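Local coordinates for peroxisomal membrane protein LPX1 (Saccharomyces cerevisiae, PDB 2Y6U) that hydrolyses acyl esters in the peroxisome, with esterase, lipase and phospholipase A activity, and has an alpha/beta-hydrolase fold, at residues Met63-Val76 with Leu324-Asn338. Residues are numbered along the deposited sequence; the frame is centred on the assembly and turned at random.
Sequences MSKVVWEYYLPRLV and LVNVEAPDLVIERIN
Y71 CG and I334 CG1 both stand anti to their own carbonyl carbons (chi1 -74° and -71°), which helps bring them together. I334 CG1 then sits over one face of the Y71 ring in a CH-pi contact, 3.8 Å from the centroid. The W68 ring covers the opposite face through CE3. At the ring edge, I337 CD1 lies in plane beside CE2. The Y71 hydroxyl donates to N326 O at 2.6 Å, in the carbonyl plane and on a lone pair. Replacing Y71 with an alanine would probably open a gap between W68 and I334 and leave N326 O without this donor.

Y70 turns the other way, with CG anti to the backbone N (chi1 177°). Its OH donates to D331 OD1 at 2.7 Å, on the syn side, slightly out of the carboxylate plane. P330 CG packs 3.6 Å from Y70 CE1. The R74 guanidinium lies over the face of the Y70 ring, and its NH1 donates to Y70 O. R74 and D331 attract only as nearby charges, since no N-H points at the carboxylate.

N338 closes the far end. Its ND2 donates to R74 O at 3.0 Å, and its OD1 accepts a weak bond from V76 N at 2.8 Å. At the other end, V67 CB packs on V327 CG1 at 3.7 Å.

The contact joins the segment after strand 51-58 to helices 325-328 and 330-347 of the alpha/beta-hydrolase fold. M63, W68, L324 and N326 touch H144, the first variable position of a probable GxSxG nucleophile elbow. Hydrogen bonds tie both tyrosine hydroxyls, one good and one weak bond hold the N338 amide, and apolar carbons pack round the buried Y71 ring. The D331 and R74 side lies nearer solvent, and R74 would probably favour a charged D331.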
loop_
_atom_site.group_PDB
_atom_site.type_symbol
_atom_site.label_atom_id
_atom_site.label_comp_id
_atom_site.label_asym_id
_atom_site.label_seq_id
_atom_site.Cartn_x
_atom_site.Cartn_y
_atom_site.Cartn_z
ATOM N N MET A 63 -1.690 -4.214 23.942
ATOM C CA MET A 63 -0.429 -3.776 24.563
ATOM C C MET A 63 -0.061 -2.427 24.004
ATOM O O MET A 63 -0.944 -1.616 23.695
ATOM C CB MET A 63 0.658 -4.883 24.345
ATOM C CG MET A 63 0.221 -6.189 24.895
ATOM S SD MET A 63 1.602 -7.243 25.300
ATOM C CE MET A 63 0.887 -8.849 25.174
ATOM N N SER A 64 1.228 -2.147 23.827
ATOM C CA SER A 64 1.678 -0.848 23.275
ATOM C C SER A 64 3.140 -1.012 22.951
ATOM O O SER A 64 3.723 -2.017 23.290
ATOM C CB SER A 64 1.521 0.280 24.324
ATOM O OG SER A 64 2.475 0.122 25.399
ATOM N N LYS A 65 3.741 0.054 22.490
ATOM C CA LYS A 65 5.126 0.101 22.137
ATOM C C LYS A 65 6.036 -0.089 23.359
ATOM O O LYS A 65 7.165 -0.500 23.201
ATOM C CB LYS A 65 5.403 1.415 21.487
ATOM C CG LYS A 65 5.302 2.591 22.463
ATOM C CD LYS A 65 5.509 3.964 21.770
ATOM C CE LYS A 65 5.078 5.022 22.787
ATOM N NZ LYS A 65 5.191 6.460 22.310
ATOM N N VAL A 66 5.514 0.138 24.565
ATOM C CA VAL A 66 6.337 0.100 25.752
ATOM C C VAL A 66 6.916 -1.300 26.046
ATOM O O VAL A 66 7.974 -1.429 26.708
ATOM C CB VAL A 66 5.601 0.626 27.019
ATOM C CG1 VAL A 66 4.681 -0.451 27.731
ATOM C CG2 VAL A 66 6.649 1.204 27.984
ATOM N N VAL A 67 6.248 -2.336 25.538
ATOM C CA VAL A 67 6.659 -3.716 25.815
ATOM C C VAL A 67 8.008 -4.057 25.186
ATOM O O VAL A 67 8.658 -5.036 25.585
ATOM C CB VAL A 67 5.619 -4.768 25.352
ATOM C CG1 VAL A 67 4.249 -4.496 26.085
ATOM C CG2 VAL A 67 5.484 -4.845 23.813
ATOM N N TRP A 68 8.463 -3.203 24.264
ATOM C CA TRP A 68 9.752 -3.394 23.651
ATOM C C TRP A 68 10.870 -2.578 24.263
ATOM O O TRP A 68 12.067 -2.787 23.944
ATOM C CB TRP A 68 9.669 -3.104 22.166
ATOM C CG TRP A 68 8.568 -3.753 21.445
ATOM C CD1 TRP A 68 7.466 -3.142 20.936
ATOM C CD2 TRP A 68 8.441 -5.157 21.111
ATOM N NE1 TRP A 68 6.688 -4.046 20.271
ATOM C CE2 TRP A 68 7.252 -5.285 20.340
ATOM C CE3 TRP A 68 9.190 -6.273 21.364
ATOM C CZ2 TRP A 68 6.814 -6.472 19.880
ATOM C CZ3 TRP A 68 8.756 -7.505 20.820
ATOM C CH2 TRP A 68 7.589 -7.572 20.108
ATOM N N GLU A 69 10.566 -1.679 25.207
ATOM C CA GLU A 69 11.663 -0.924 25.784
ATOM C C GLU A 69 12.747 -1.728 26.463
ATOM O O GLU A 69 13.941 -1.406 26.322
ATOM C CB GLU A 69 11.162 0.239 26.687
ATOM C CG GLU A 69 10.336 1.201 25.862
ATOM C CD GLU A 69 9.773 2.418 26.752
ATOM O OE1 GLU A 69 10.008 2.470 27.966
ATOM O OE2 GLU A 69 9.024 3.210 26.206
ATOM N N TYR A 70 12.375 -2.773 27.196
ATOM C CA TYR A 70 13.310 -3.662 27.801
ATOM C C TYR A 70 14.311 -4.238 26.751
ATOM O O TYR A 70 15.418 -4.612 27.079
ATOM C CB TYR A 70 12.502 -4.796 28.489
ATOM C CG TYR A 70 13.351 -5.833 29.101
ATOM C CD1 TYR A 70 13.763 -6.948 28.383
ATOM C CD2 TYR A 70 13.749 -5.717 30.428
ATOM C CE1 TYR A 70 14.553 -7.924 28.958
ATOM C CE2 TYR A 70 14.540 -6.728 31.081
ATOM C CZ TYR A 70 14.948 -7.836 30.332
ATOM O OH TYR A 70 15.758 -8.720 30.948
ATOM N N TYR A 71 13.854 -4.391 25.512
ATOM C CA TYR A 71 14.701 -4.975 24.480
ATOM C C TYR A 71 15.845 -4.075 24.023
ATOM O O TYR A 71 16.929 -4.566 23.598
ATOM C CB TYR A 71 13.874 -5.284 23.234
ATOM C CG TYR A 71 12.939 -6.498 23.363
ATOM C CD1 TYR A 71 11.998 -6.602 24.404
ATOM C CD2 TYR A 71 12.952 -7.517 22.386
ATOM C CE1 TYR A 71 11.114 -7.741 24.520
ATOM C CE2 TYR A 71 12.072 -8.583 22.468
ATOM C CZ TYR A 71 11.178 -8.714 23.533
ATOM O OH TYR A 71 10.319 -9.814 23.596
ATOM N N LEU A 72 15.605 -2.767 24.089
ATOM C CA LEU A 72 16.556 -1.824 23.461
ATOM C C LEU A 72 18.007 -1.955 23.872
ATOM O O LEU A 72 18.840 -1.990 23.013
ATOM C CB LEU A 72 16.087 -0.357 23.668
ATOM C CG LEU A 72 14.751 -0.063 23.048
ATOM C CD1 LEU A 72 14.224 1.363 23.549
ATOM C CD2 LEU A 72 14.815 -0.185 21.471
ATOM N N PRO A 73 18.339 -2.035 25.170
ATOM C CA PRO A 73 19.755 -2.160 25.462
ATOM C C PRO A 73 20.305 -3.569 25.207
ATOM O O PRO A 73 21.497 -3.750 25.262
ATOM C CB PRO A 73 19.869 -1.753 26.939
ATOM C CG PRO A 73 18.475 -1.699 27.436
ATOM C CD PRO A 73 17.523 -1.883 26.382
ATOM N N ARG A 74 19.438 -4.540 24.886
ATOM C CA ARG A 74 19.852 -5.933 24.827
ATOM C C ARG A 74 19.974 -6.451 23.382
ATOM O O ARG A 74 20.526 -7.532 23.144
ATOM C CB ARG A 74 18.826 -6.742 25.587
ATOM C CG ARG A 74 18.979 -6.587 27.041
ATOM C CD ARG A 74 17.745 -7.082 27.759
ATOM N NE ARG A 74 17.982 -6.965 29.182
ATOM C CZ ARG A 74 17.736 -5.884 29.922
ATOM N NH1 ARG A 74 17.185 -4.770 29.410
ATOM N NH2 ARG A 74 18.023 -5.926 31.190
ATOM N N LEU A 75 19.556 -5.624 22.442
ATOM C CA LEU A 75 19.674 -5.914 21.059
ATOM C C LEU A 75 21.096 -5.980 20.501
ATOM O O LEU A 75 21.967 -5.360 20.983
ATOM C CB LEU A 75 18.801 -4.979 20.246
ATOM C CG LEU A 75 17.278 -5.229 20.385
ATOM C CD1 LEU A 75 16.580 -3.958 19.824
ATOM C CD2 LEU A 75 16.798 -6.485 19.671
ATOM N N VAL A 76 21.211 -6.758 19.426
ATOM C CA VAL A 76 22.444 -7.128 18.726
ATOM C C VAL A 76 23.479 -5.989 18.807
ATOM O O VAL A 76 23.305 -4.888 18.274
ATOM C CB VAL A 76 22.037 -7.601 17.242
ATOM C CG1 VAL A 76 22.002 -6.447 16.191
ATOM C CG2 VAL A 76 22.732 -8.949 16.756
ATOM N N LEU A 324 2.250 -14.999 25.398
ATOM C CA LEU A 324 2.874 -13.686 25.734
ATOM C C LEU A 324 4.358 -13.796 26.025
ATOM O O LEU A 324 4.920 -13.026 26.845
ATOM C CB LEU A 324 2.145 -13.039 26.913
ATOM C CG LEU A 324 0.654 -12.827 26.719
ATOM C CD1 LEU A 324 -0.046 -12.142 27.934
ATOM C CD2 LEU A 324 0.418 -12.041 25.417
ATOM N N VAL A 325 4.998 -14.747 25.353
ATOM C CA VAL A 325 6.397 -15.038 25.547
ATOM C C VAL A 325 7.274 -13.787 25.360
ATOM O O VAL A 325 8.294 -13.673 26.027
ATOM C CB VAL A 325 6.821 -16.208 24.654
ATOM C CG1 VAL A 325 6.763 -15.883 23.112
ATOM C CG2 VAL A 325 8.191 -16.788 25.162
ATOM N N ASN A 326 6.859 -12.846 24.492
ATOM C CA ASN A 326 7.637 -11.611 24.279
ATOM C C ASN A 326 7.763 -10.797 25.548
ATOM O O ASN A 326 8.808 -10.151 25.711
ATOM C CB ASN A 326 7.098 -10.692 23.180
ATOM C CG ASN A 326 5.699 -10.210 23.441
ATOM O OD1 ASN A 326 4.881 -10.980 23.930
ATOM N ND2 ASN A 326 5.437 -8.926 23.145
ATOM N N VAL A 327 6.739 -10.782 26.403
ATOM C CA VAL A 327 6.832 -10.035 27.669
ATOM C C VAL A 327 7.190 -10.913 28.871
ATOM O O VAL A 327 7.681 -10.394 29.839
ATOM C CB VAL A 327 5.589 -9.182 27.949
ATOM C CG1 VAL A 327 5.374 -8.184 26.732
ATOM C CG2 VAL A 327 4.321 -10.003 28.174
ATOM N N GLU A 328 6.938 -12.218 28.792
ATOM C CA GLU A 328 7.206 -13.100 29.927
ATOM C C GLU A 328 8.561 -13.736 29.934
ATOM O O GLU A 328 9.081 -14.029 30.999
ATOM C CB GLU A 328 6.146 -14.193 30.004
ATOM C CG GLU A 328 4.762 -13.613 30.107
ATOM C CD GLU A 328 3.640 -14.664 30.163
ATOM O OE1 GLU A 328 3.889 -15.845 29.816
ATOM O OE2 GLU A 328 2.507 -14.298 30.530
ATOM N N ALA A 329 9.134 -13.983 28.768
ATOM C CA ALA A 329 10.507 -14.477 28.685
ATOM C C ALA A 329 11.277 -13.676 27.677
ATOM O O ALA A 329 11.801 -14.230 26.725
ATOM C CB ALA A 329 10.495 -16.016 28.283
ATOM N N PRO A 330 11.380 -12.328 27.858
ATOM C CA PRO A 330 12.051 -11.503 26.845
ATOM C C PRO A 330 13.529 -11.924 26.603
ATOM O O PRO A 330 14.008 -11.798 25.493
ATOM C CB PRO A 330 11.953 -10.095 27.449
ATOM C CG PRO A 330 11.916 -10.366 28.940
ATOM C CD PRO A 330 11.072 -11.559 29.074
ATOM N N ASP A 331 14.246 -12.369 27.625
ATOM C CA ASP A 331 15.679 -12.685 27.427
ATOM C C ASP A 331 15.844 -13.801 26.383
ATOM O O ASP A 331 16.718 -13.702 25.511
ATOM C CB ASP A 331 16.360 -13.041 28.714
ATOM C CG ASP A 331 16.529 -11.833 29.613
ATOM O OD1 ASP A 331 16.332 -10.701 29.157
ATOM O OD2 ASP A 331 16.807 -12.046 30.746
ATOM N N LEU A 332 15.009 -14.839 26.467
ATOM C CA LEU A 332 15.007 -15.936 25.464
ATOM C C LEU A 332 14.628 -15.451 24.080
ATOM O O LEU A 332 15.277 -15.819 23.114
ATOM C CB LEU A 332 14.117 -17.109 25.887
ATOM C CG LEU A 332 14.602 -17.838 27.163
ATOM C CD1 LEU A 332 13.627 -18.952 27.559
ATOM C CD2 LEU A 332 16.032 -18.381 27.008
ATOM N N VAL A 333 13.621 -14.583 23.998
ATOM C CA VAL A 333 13.196 -14.023 22.738
ATOM C C VAL A 333 14.302 -13.119 22.110
ATOM O O VAL A 333 14.644 -13.221 20.926
ATOM C CB VAL A 333 11.886 -13.261 22.878
ATOM C CG1 VAL A 333 11.446 -12.603 21.524
ATOM C CG2 VAL A 333 10.720 -14.211 23.348
ATOM N N ILE A 334 14.939 -12.329 22.950
ATOM C CA ILE A 334 15.991 -11.458 22.484
ATOM C C ILE A 334 17.179 -12.247 21.934
ATOM O O ILE A 334 17.768 -11.908 20.871
ATOM C CB ILE A 334 16.403 -10.532 23.606
ATOM C CG1 ILE A 334 15.307 -9.512 23.867
ATOM C CG2 ILE A 334 17.768 -9.840 23.330
ATOM C CD1 ILE A 334 15.422 -8.816 25.282
ATOM N N GLU A 335 17.495 -13.343 22.620
ATOM C CA GLU A 335 18.614 -14.173 22.166
ATOM C C GLU A 335 18.342 -14.712 20.817
ATOM O O GLU A 335 19.238 -14.698 19.987
ATOM C CB GLU A 335 18.968 -15.293 23.138
ATOM C CG GLU A 335 20.086 -16.142 22.630
ATOM C CD GLU A 335 19.640 -17.272 21.614
ATOM O OE1 GLU A 335 18.433 -17.677 21.582
ATOM O OE2 GLU A 335 20.525 -17.781 20.865
ATOM N N ARG A 336 17.085 -15.078 20.537
ATOM C CA ARG A 336 16.737 -15.469 19.199
ATOM C C ARG A 336 16.774 -14.370 18.156
ATOM O O ARG A 336 17.278 -14.570 17.067
ATOM C CB ARG A 336 15.365 -16.156 19.120
ATOM C CG ARG A 336 15.247 -17.388 19.940
ATOM C CD ARG A 336 15.807 -18.597 19.162
ATOM N NE ARG A 336 17.224 -18.728 19.294
ATOM C CZ ARG A 336 18.023 -19.380 18.447
ATOM N NH1 ARG A 336 17.591 -20.086 17.331
ATOM N NH2 ARG A 336 19.297 -19.372 18.760
ATOM N N ILE A 337 16.200 -13.248 18.471
ATOM C CA ILE A 337 16.174 -12.143 17.553
ATOM C C ILE A 337 17.657 -11.772 17.192
ATOM O O ILE A 337 18.023 -11.643 15.996
ATOM C CB ILE A 337 15.510 -10.938 18.193
ATOM C CG1 ILE A 337 13.991 -11.148 18.389
ATOM C CG2 ILE A 337 15.876 -9.652 17.405
ATOM C CD1 ILE A 337 13.231 -10.044 19.168
ATOM N N ASN A 338 18.532 -11.720 18.190
ATOM C CA ASN A 338 19.936 -11.365 17.910
ATOM C C ASN A 338 20.619 -12.407 17.024
ATOM O O ASN A 338 21.402 -12.084 16.128
ATOM C CB ASN A 338 20.711 -11.175 19.206
ATOM C CG ASN A 338 20.284 -9.910 19.955
ATOM O OD1 ASN A 338 19.570 -9.045 19.366
ATOM N ND2 ASN A 338 20.645 -9.822 21.225
#